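Local coordinates for protein beta-galactosidase (Trichoderma reesei, PDB 3OG2) that probably hydrolyses terminal non-reducing beta-D-galactose residues of beta-D-galactosides and binds beta-D-galactose, at residues 697-702 with 819-824; 717-720 with 725-728. All coordinates share one frame; numbering follows the deposited sequence.

Contact 1 (697-702 with 819-824); sequences TPVSLY and ISWKLT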
ATOM      1  N   THR A 697      21.930  26.026  20.816  1.00 11.96           N
ATOM      2  CA  THR A 697      22.355  27.196  20.099  1.00 11.80           C
ATOM      3  C   THR A 697      21.657  28.421  20.684  1.00 11.84           C
ATOM      4  O   THR A 697      20.606  28.274  21.315  1.00 12.99           O
ATOM      5  CB  THR A 697      22.029  27.052  18.605  1.00 11.25           C
ATOM      6  OG1 THR A 697      20.644  26.681  18.490  1.00 13.69           O
ATOM      7  CG2 THR A 697      22.871  25.971  17.946  1.00 14.85           C
ATOM      8  N   PRO A 698      22.205  29.604  20.481  1.00 12.43           N
ATOM      9  CA  PRO A 698      21.557  30.812  21.038  1.00 12.99           C
ATOM     10  C   PRO A 698      20.223  31.157  20.391  1.00 12.18           C
ATOM     11  O   PRO A 698      19.432  31.865  21.007  1.00 12.77           O
ATOM     12  CB  PRO A 698      22.576  31.911  20.788  1.00 16.01           C
ATOM     13  CG  PRO A 698      23.668  31.392  19.952  1.00 18.63           C
ATOM     14  CD  PRO A 698      23.473  29.912  19.798  1.00 15.24           C
ATOM     15  N   VAL A 699      19.966  30.708  19.174  1.00 11.02           N
ATOM     16  CA  VAL A 699      18.659  30.843  18.520  1.00  9.62           C
ATOM     17  C   VAL A 699      18.283  29.494  17.967  1.00  9.14           C
ATOM     18  O   VAL A 699      19.156  28.658  17.705  1.00 11.16           O
ATOM     19  CB  VAL A 699      18.649  31.828  17.353  1.00 10.26           C
ATOM     20  CG1 VAL A 699      18.849  33.243  17.916  1.00 12.21           C
ATOM     21  CG2 VAL A 699      19.729  31.490  16.296  1.00 12.73           C
ATOM     22  N   SER A 700      16.996  29.222  17.817  1.00  9.07           N
ATOM     23  CA  SER A 700      16.570  27.985  17.170  1.00  8.67           C
ATOM     24  C   SER A 700      16.951  27.986  15.696  1.00  8.30           C
ATOM     25  O   SER A 700      16.677  28.960  14.972  1.00  8.89           O
ATOM     26  CB  SER A 700      15.037  27.863  17.275  1.00  9.24           C
ATOM     27  OG  SER A 700      14.688  26.665  16.577  1.00  9.49           O
ATOM     28  N   LEU A 701      17.516  26.874  15.258  1.00  7.88           N
ATOM     29  CA  LEU A 701      17.754  26.608  13.832  1.00  7.79           C
ATOM     30  C   LEU A 701      17.045  25.341  13.418  1.00  7.08           C
ATOM     31  O   LEU A 701      17.527  24.586  12.572  1.00  8.34           O
ATOM     32  CB  LEU A 701      19.269  26.559  13.579  1.00  8.06           C
ATOM     33  CG  LEU A 701      19.974  27.886  13.928  1.00  7.91           C
ATOM     34  CD1 LEU A 701      21.482  27.680  13.858  1.00  9.80           C
ATOM     35  CD2 LEU A 701      19.575  29.024  13.023  1.00 10.36           C
ATOM     36  N   TYR A 702      15.873  25.137  14.018  1.00  7.24           N
ATOM     37  CA  TYR A 702      15.007  23.993  13.706  1.00  7.61           C
ATOM     38  C   TYR A 702      13.962  24.447  12.703  1.00  6.44           C
ATOM     39  O   TYR A 702      13.185  25.381  13.013  1.00  8.16           O
ATOM     40  CB  TYR A 702      14.288  23.512  14.965  1.00  7.61           C
ATOM     41  CG  TYR A 702      15.172  23.025  16.084  1.00  8.08           C
ATOM     42  CD1 TYR A 702      16.534  22.731  15.941  1.00  8.54           C
ATOM     43  CD2 TYR A 702      14.563  22.849  17.323  1.00  9.29           C
ATOM     44  CE1 TYR A 702      17.269  22.269  17.033  1.00  9.19           C
ATOM     45  CE2 TYR A 702      15.314  22.364  18.416  1.00 10.48           C
ATOM     46  CZ  TYR A 702      16.644  22.082  18.261  1.00  9.22           C
ATOM     47  OH  TYR A 702      17.408  21.634  19.327  1.00 11.24           O
ATOM     48  N   ILE A 819      27.442  34.237  15.179  1.00 10.30           N
ATOM     49  CA  ILE A 819      26.801  34.123  13.865  1.00  9.43           C
ATOM     50  C   ILE A 819      25.346  34.519  14.045  1.00 10.00           C
ATOM     51  O   ILE A 819      24.697  34.044  14.995  1.00 11.72           O
ATOM     52  CB  ILE A 819      26.872  32.703  13.300  1.00  9.84           C
ATOM     53  CG1 ILE A 819      28.346  32.206  13.253  1.00 11.45           C
ATOM     54  CG2 ILE A 819      26.182  32.665  11.956  1.00  9.93           C
ATOM     55  CD1 ILE A 819      28.444  30.766  12.752  1.00 12.30           C
ATOM     56  N   SER A 820      24.866  35.380  13.154  1.00  9.74           N
ATOM     57  CA  SER A 820      23.431  35.720  13.089  1.00 10.65           C
ATOM     58  C   SER A 820      22.850  35.041  11.867  1.00  8.06           C
ATOM     59  O   SER A 820      23.514  34.965  10.823  1.00 11.21           O
ATOM     60  CB  SER A 820      23.182  37.231  13.064  1.00 14.03           C
ATOM     61  OG  SER A 820      23.594  37.774  11.843  1.00 21.94           O
ATOM     62  N   TRP A 821      21.592  34.556  12.003  1.00  8.08           N
ATOM     63  CA  TRP A 821      21.077  33.606  11.034  1.00  8.33           C
ATOM     64  C   TRP A 821      19.778  34.014  10.380  1.00  7.20           C
ATOM     65  O   TRP A 821      18.906  34.637  11.007  1.00  9.08           O
ATOM     66  CB  TRP A 821      20.810  32.295  11.762  1.00  8.15           C
ATOM     67  CG  TRP A 821      22.023  31.607  12.308  1.00  8.49           C
ATOM     68  CD1 TRP A 821      22.514  31.741  13.599  1.00  8.75           C
ATOM     69  CD2 TRP A 821      22.876  30.690  11.619  1.00  8.84           C
ATOM     70  NE1 TRP A 821      23.633  30.947  13.739  1.00 10.38           N
ATOM     71  CE2 TRP A 821      23.885  30.293  12.557  1.00 11.12           C
ATOM     72  CE3 TRP A 821      22.887  30.167  10.302  1.00 10.29           C
ATOM     73  CZ2 TRP A 821      24.892  29.395  12.226  1.00 10.52           C
ATOM     74  CZ3 TRP A 821      23.917  29.247   9.963  1.00 10.11           C
ATOM     75  CH2 TRP A 821      24.892  28.894  10.940  1.00 10.61           C
ATOM     76  N   LYS A 822      19.591  33.561   9.151  1.00  7.72           N
ATOM     77  CA  LYS A 822      18.313  33.567   8.448  1.00  7.98           C
ATOM     78  C   LYS A 822      18.100  32.128   7.939  1.00  6.86           C
ATOM     79  O   LYS A 822      19.061  31.325   7.851  1.00  7.34           O
ATOM     80  CB  LYS A 822      18.327  34.506   7.244  1.00  8.13           C
ATOM     81  CG  LYS A 822      18.687  35.926   7.671  1.00  8.84           C
ATOM     82  CD  LYS A 822      18.427  36.886   6.522  1.00 10.31           C
ATOM     83  CE  LYS A 822      18.891  38.305   6.896  1.00 10.33           C
ATOM     84  NZ  LYS A 822      18.448  39.267   5.835  1.00 10.76           N
ATOM     85  N   LEU A 823      16.829  31.789   7.654  1.00  6.91           N
ATOM     86  CA  LEU A 823      16.572  30.417   7.162  1.00  7.04           C
ATOM     87  C   LEU A 823      15.388  30.432   6.234  1.00  6.98           C
ATOM     88  O   LEU A 823      14.560  31.344   6.252  1.00  8.13           O
ATOM     89  CB  LEU A 823      16.368  29.419   8.307  1.00  7.42           C
ATOM     90  CG  LEU A 823      14.920  29.300   8.862  1.00  8.40           C
ATOM     91  CD1 LEU A 823      14.839  28.073   9.762  1.00 10.85           C
ATOM     92  CD2 LEU A 823      14.435  30.560   9.588  1.00 10.84           C
ATOM     93  N   THR A 824      15.289  29.367   5.429  1.00  7.40           N
ATOM     94  CA  THR A 824      14.048  29.114   4.714  1.00  7.72           C
ATOM     95  C   THR A 824      13.865  27.607   4.479  1.00  6.79           C
ATOM     96  O   THR A 824      14.824  26.873   4.275  1.00  8.26           O
ATOM     97  CB  THR A 824      14.000  29.832   3.359  1.00  8.21           C
ATOM     98  OG1 THR A 824      12.657  29.764   2.858  1.00  9.15           O
ATOM     99  CG2 THR A 824      14.967  29.223   2.326  1.00  9.95           C
TER

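Contact 2 (717-720 with 725-728); sequences GRFT and RQQL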
ATOM      1  N   GLY A 717      24.244  32.203   7.588  1.00  8.30           N
ATOM      2  CA  GLY A 717      24.815  32.704   8.813  1.00  9.23           C
ATOM      3  C   GLY A 717      25.859  33.786   8.560  1.00  8.88           C
ATOM      4  O   GLY A 717      26.877  33.527   7.881  1.00 10.31           O
ATOM      5  N   ARG A 718      25.627  34.985   9.093  1.00  8.59           N
ATOM      6  CA  ARG A 718      26.557  36.096   8.939  1.00  9.28           C
ATOM      7  C   ARG A 718      27.523  36.166  10.124  1.00  8.90           C
ATOM      8  O   ARG A 718      27.067  36.090  11.289  1.00  9.80           O
ATOM      9  CB  ARG A 718      25.792  37.412   8.910  1.00 11.13           C
ATOM     10  CG  ARG A 718      25.170  37.737   7.572  1.00 12.19           C
ATOM     11  CD  ARG A 718      24.173  38.868   7.721  1.00 12.95           C
ATOM     12  NE  ARG A 718      23.682  39.430   6.470  1.00 15.80           N
ATOM     13  CZ  ARG A 718      22.818  38.867   5.654  1.00 15.92           C
ATOM     14  NH1 ARG A 718      22.304  37.651   5.936  1.00 12.74           N
ATOM     15  NH2 ARG A 718      22.443  39.501   4.532  1.00 15.06           N
ATOM     16  N   PHE A 719      28.796  36.368   9.849  1.00  9.11           N
ATOM     17  CA  PHE A 719      29.732  36.637  10.924  1.00  9.64           C
ATOM     18  C   PHE A 719      30.779  37.641  10.442  1.00  9.59           C
ATOM     19  O   PHE A 719      30.975  37.793   9.210  1.00 11.03           O
ATOM     20  CB  PHE A 719      30.437  35.353  11.413  1.00 10.03           C
ATOM     21  CG  PHE A 719      31.394  34.694  10.426  1.00 10.06           C
ATOM     22  CD1 PHE A 719      30.917  33.695   9.554  1.00 10.64           C
ATOM     23  CD2 PHE A 719      32.747  35.044  10.388  1.00 10.02           C
ATOM     24  CE1 PHE A 719      31.839  33.094   8.680  1.00 10.67           C
ATOM     25  CE2 PHE A 719      33.634  34.470   9.512  1.00 10.20           C
ATOM     26  CZ  PHE A 719      33.177  33.460   8.659  1.00 10.27           C
ATOM     27  N   THR A 720      31.470  38.263  11.393  1.00 10.04           N
ATOM     28  CA  THR A 720      32.618  39.126  11.050  1.00 10.66           C
ATOM     29  C   THR A 720      33.883  38.412  11.390  1.00 10.80           C
ATOM     30  O   THR A 720      34.039  37.922  12.498  1.00 11.98           O
ATOM     31  CB  THR A 720      32.469  40.418  11.894  1.00 12.28           C
ATOM     32  OG1 THR A 720      31.234  41.050  11.516  1.00 17.19           O
ATOM     33  CG2 THR A 720      33.679  41.298  11.577  1.00 14.54           C
ATOM     34  N   ARG A 725      42.160  32.731   9.952  1.00 12.09           N
ATOM     35  CA  ARG A 725      41.687  31.363   9.913  1.00 12.00           C
ATOM     36  C   ARG A 725      40.740  31.140  11.078  1.00 13.57           C
ATOM     37  O   ARG A 725      41.078  31.539  12.209  1.00 14.65           O
ATOM     38  CB  ARG A 725      42.885  30.395  10.034  1.00 14.95           C
ATOM     39  CG  ARG A 725      42.442  28.943   9.947  1.00 15.31           C
ATOM     40  CD  ARG A 725      43.640  28.006   9.840  1.00 18.04           C
ATOM     41  NE  ARG A 725      44.224  28.034   8.478  1.00 21.63           N
ATOM     42  CZ  ARG A 725      45.249  27.280   8.115  1.00 21.08           C
ATOM     43  NH1 ARG A 725      45.821  26.457   8.994  1.00 25.48           N
ATOM     44  NH2 ARG A 725      45.688  27.380   6.841  1.00 23.12           N
ATOM     45  N   GLN A 726      39.574  30.521  10.806  1.00 12.80           N
ATOM     46  CA  GLN A 726      38.589  30.220  11.837  1.00 12.86           C
ATOM     47  C   GLN A 726      38.202  28.757  11.676  1.00 11.73           C
ATOM     48  O   GLN A 726      38.376  28.219  10.586  1.00 14.24           O
ATOM     49  CB  GLN A 726      37.406  31.180  11.716  1.00 13.24           C
ATOM     50  CG  GLN A 726      37.944  32.601  12.024  1.00 14.49           C
ATOM     51  CD  GLN A 726      36.904  33.637  12.266  1.00 13.48           C
ATOM     52  OE1 GLN A 726      37.181  34.720  12.763  1.00 16.37           O
ATOM     53  NE2 GLN A 726      35.643  33.316  11.948  1.00 20.17           N
ATOM     54  N   GLN A 727      37.685  28.200  12.768  1.00 11.72           N
ATOM     55  CA  GLN A 727      37.304  26.813  12.760  1.00 12.61           C
ATOM     56  C   GLN A 727      35.791  26.772  12.981  1.00 11.17           C
ATOM     57  O   GLN A 727      35.290  27.365  13.927  1.00 12.73           O
ATOM     58  CB  GLN A 727      38.032  26.055  13.866  1.00 16.08           C
ATOM     59  CG  GLN A 727      39.565  26.063  13.697  1.00 19.99           C
ATOM     60  CD  GLN A 727      40.127  25.500  12.423  1.00 20.86           C
ATOM     61  OE1 GLN A 727      41.251  25.923  12.027  1.00 23.25           O
ATOM     62  NE2 GLN A 727      39.421  24.570  11.769  1.00 20.02           N
ATOM     63  N   LEU A 728      35.115  26.054  12.102  1.00 11.47           N
ATOM     64  CA  LEU A 728      33.673  25.909  12.201  1.00 10.99           C
ATOM     65  C   LEU A 728      33.289  24.464  12.506  1.00 11.66           C
ATOM     66  O   LEU A 728      33.732  23.524  11.834  1.00 14.59           O
ATOM     67  CB  LEU A 728      33.064  26.282  10.830  1.00 11.95           C
ATOM     68  CG  LEU A 728      31.558  26.056  10.721  1.00 13.01           C
ATOM     69  CD1 LEU A 728      30.833  27.012  11.663  1.00 13.98           C
ATOM     70  CD2 LEU A 728      31.180  26.261   9.245  1.00 16.92           C
TER

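Contact 1 (697-702 with 819-824)
With CG of Trp821 anti to its carbonyl carbon (chi1 -65°) and the indole turned nearly perpendicular to the CA-CB-CG plane (chi2 94°), strand 820-824 offers the flat of the ring to Leu701. The leucine reaches it with CD1 anti to CA (chi2 171°), and its two methyls divide the work. CD1 sits 3.9 Å from the centroid of the five-membered ring of Trp821, over the face in a CH-pi contact, and CD2 lies 3.6 Å from Trp821 CG, close to where the ring joins its CB. The two side chains meet at roughly a right angle. Val699 adds a smaller patch, its CG2 coming obliquely to 3.9 Å from CD1 of Trp821. On the opposite face, Ile819 CG2 stands 3.3 Å above the plane, near the rim. In this galactose-binding-like beta-sandwich, 820-824 is the last strand of a five-stranded antiparallel sheet, with a further backbone hydrogen bond between Trp821 and Ala683. The loop 697-702 runs beside strand 803-811 of the facing three-stranded sheet, its Leu701 backbone hydrogen-bonded to Ile804, and sends the Leu701 side chain across to the indole. Leu701 also packs on Tyr807 and Phe715. The polar edge of the indole is settled by a hydrogen bond from NE1 to Tyr807 OH. No hydrogen bond joins the two segments. Within the loop, Thr697 OG1 donates to Val699 O at 2.6 Å, and an ST turn, in which Ser700 OG accepts from Tyr702 N at 3.2 Å, brackets Leu701.

Contact 2 (717-720 with 725-728)
Phe719 and Gln726 reach toward each other from the two facing sheets of a beta-sandwich, and their side chains run antiparallel, passing flank by flank, with ring and amide planes inclined by 31°. Strand 713-720 belongs to the five-stranded sheet and strand 726-733 to the three-stranded one, so the short connection between them carries the chain from one layer to the other. The nearest CA atoms, those of Thr720 and Gln726, are accordingly 10.8 Å apart, and side chains bridge the gap. Phe719 points into the interlayer space from its CB on, and its ring leans with CG between backbone N and carbonyl carbon (chi1 67°). Gln726 extends beyond CG and brings its amide nitrogen obliquely to one side of that ring: NE2 is 3.4 Å from Phe719 CE2 and 3.7 Å from Phe719 CD2. This is a van der Waals meeting of an amide with an aromatic carbon pair, without a hydrogen bond across the segments. Around it the surroundings are apolar, Leu809, Leu770 and Val817 touching both residues, with Leu767 and Leu778 adding to the packing on Phe719. A little further in, Leu728 also points into the interlayer space and packs on Leu767, Leu778 and Leu809. The turn just beyond Thr720 sets the rotation of the glutamine amide, and thereby the side on which NE2 faces the ring: Gln726 OE1 accepts two hydrogen bonds, from Arg722 N and Thr723 N.

Overall arrangement
Both contacts lie largely in the buried interior of one beta-sandwich, and both reach its five-stranded sheet, where strands 713-720 and 820-824 are neighbours. Contact 1 fits a loop against strand 820-824 by aliphatic-on-indole packing, whereas contact 2, farther from the centre of the chain, spans the two layers near a chain turn and brings a polar amide against a phenyl ring. They meet directly: Ser820 O and Arg718 N, 2.7 Å apart, form a probable backbone hydrogen bond, and Ile819 CG2 packs 3.4 Å from Gly717 CA. On the outer side of these strands the chemistry turns ionic, Asp677 forming salt bridges with both Lys822 and Arg718.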